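Local coordinates for protein rusticyanin (Thiobacillus ferrooxidans, PDB 2CAL) that carries electrons from cytochrome c552 to the A-type oxidase in the periplasm, using a single bound copper ion, at residues A[89-92]-A[93-97]. The protein carries 1 engineered substitution. Residues are numbered along the deposited sequence; the frame is centred on the assembly and turned at random.
Sequences TKKG and PPYAV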
loop_
_atom_site.group_PDB
_atom_site.type_symbol
_atom_site.label_atom_id
_atom_site.label_comp_id
_atom_site.label_asym_id
_atom_site.label_seq_id
_atom_site.Cartn_x
_atom_site.Cartn_y
_atom_site.Cartn_z
ATOM N N THR A 89 -1.378 6.375 8.036
ATOM C CA THR A 89 -1.512 7.551 8.915
ATOM C C THR A 89 -2.979 7.834 9.140
ATOM O O THR A 89 -3.840 7.455 8.346
ATOM C CB THR A 89 -0.812 8.751 8.251
ATOM O OG1 THR A 89 -0.958 9.924 9.139
ATOM C CG2 THR A 89 -1.369 9.095 6.892
ATOM N N LYS A 90 -3.272 8.554 10.241
ATOM C CA LYS A 90 -4.611 9.098 10.414
ATOM C C LYS A 90 -4.816 10.393 9.687
ATOM O O LYS A 90 -5.946 10.876 9.656
ATOM C CB LYS A 90 -4.944 9.249 11.922
ATOM C CG LYS A 90 -4.800 7.911 12.683
ATOM C CD LYS A 90 -5.298 8.012 14.137
ATOM C CE LYS A 90 -4.924 6.753 14.903
ATOM N NZ LYS A 90 -5.495 6.629 16.279
ATOM N N LYS A 91 -3.769 11.059 9.166
ATOM C CA LYS A 91 -3.891 12.361 8.496
ATOM C C LYS A 91 -4.408 12.214 7.060
ATOM O O LYS A 91 -3.813 11.435 6.312
ATOM C CB LYS A 91 -2.542 13.067 8.478
ATOM C CG LYS A 91 -2.483 14.291 7.579
ATOM C CD LYS A 91 -3.316 15.450 8.060
ATOM C CE LYS A 91 -3.622 16.510 7.029
ATOM N NZ LYS A 91 -2.847 16.506 5.746
ATOM N N GLY A 92 -5.451 12.927 6.695
ATOM C CA GLY A 92 -6.073 12.853 5.394
ATOM C C GLY A 92 -5.541 13.956 4.469
ATOM O O GLY A 92 -4.767 14.829 4.864
ATOM N N PRO A 93 -5.986 13.881 3.216
ATOM C CA PRO A 93 -5.562 14.853 2.195
ATOM C C PRO A 93 -6.202 16.208 2.369
ATOM O O PRO A 93 -7.171 16.333 3.127
ATOM C CB PRO A 93 -6.052 14.151 0.914
ATOM C CG PRO A 93 -7.313 13.427 1.370
ATOM C CD PRO A 93 -6.904 12.827 2.677
ATOM N N PRO A 94 -5.726 17.257 1.681
ATOM C CA PRO A 94 -4.630 17.180 0.718
ATOM C C PRO A 94 -3.296 17.111 1.429
ATOM O O PRO A 94 -3.126 17.621 2.532
ATOM C CB PRO A 94 -4.756 18.490 -0.075
ATOM C CG PRO A 94 -5.302 19.450 0.900
ATOM C CD PRO A 94 -6.233 18.640 1.765
ATOM N N TYR A 95 -2.308 16.487 0.803
ATOM C CA TYR A 95 -0.942 16.375 1.300
ATOM C C TYR A 95 -0.026 17.376 0.630
ATOM O O TYR A 95 -0.120 17.623 -0.577
ATOM C CB TYR A 95 -0.446 14.932 1.019
ATOM C CG TYR A 95 -1.331 13.905 1.695
ATOM C CD1 TYR A 95 -2.253 13.127 0.979
ATOM C CD2 TYR A 95 -1.260 13.723 3.062
ATOM C CE1 TYR A 95 -3.059 12.210 1.640
ATOM C CE2 TYR A 95 -2.050 12.812 3.761
ATOM C CZ TYR A 95 -2.926 12.050 2.996
ATOM O OH TYR A 95 -3.759 11.143 3.624
ATOM N N ALA A 96 0.877 17.916 1.440
ATOM C CA ALA A 96 1.930 18.786 0.973
ATOM C C ALA A 96 2.924 18.026 0.123
ATOM O O ALA A 96 2.970 16.784 0.180
ATOM C CB ALA A 96 2.635 19.428 2.182
ATOM N N VAL A 97 3.745 18.732 -0.664
ATOM C CA VAL A 97 4.851 18.105 -1.405
ATOM C C VAL A 97 5.708 17.267 -0.483
ATOM O O VAL A 97 6.139 16.153 -0.833
ATOM C CB VAL A 97 5.669 19.195 -2.135
ATOM C CG1 VAL A 97 7.014 18.669 -2.581
ATOM C CG2 VAL A 97 4.841 19.748 -3.292
#
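Tyr95 OH donates to Lys91 O at 2.7 Å, and the angle of 133° at that oxygen, with the hydroxyl in the carbonyl plane, identifies a lone pair as the acceptor. The oxygen also lies near the plane of the phenol ring, at its edge. With CG anti to the carbonyl carbon (chi1 -59°), the ring runs back toward the Lys91-Gly92 backbone, putting Tyr95 OH 3.4 Å from Gly92 CA. One face of the Tyr95 ring takes Pro93 CA, 3.7 Å above the plane and offset toward the rim. Tyr95 is buried: it touches Tyr134 and Val136 of strand 131-136 and meets Phe148 edge-to-face. The segments belong to the loop leaving edge strand 87-89 of the cupredoxin beta-sandwich, and an ST turn starts it, Lys91 N donating to Thr89 OG1 at 3.0 Å and 172°. The peptide bond before Pro94 is cis, and the Tyr95 side chain lies about 11 Å from the copper ion. A leucine in place of Tyr95 would probably leave Lys91 O without its phenolic donor and remove the ring that Phe148 meets edge-to-face. The exposed side is looser. There the Lys91 chain, bent at chi2, passes the ring in the opposite direction, Lys91 CG staying 4.1 Å from Tyr95 CE2. Lys91 NZ donates to Gly92 O at 2.7 Å, almost end-on to the carbonyl, and only weakly to Pro94 O, at 3.4 Å.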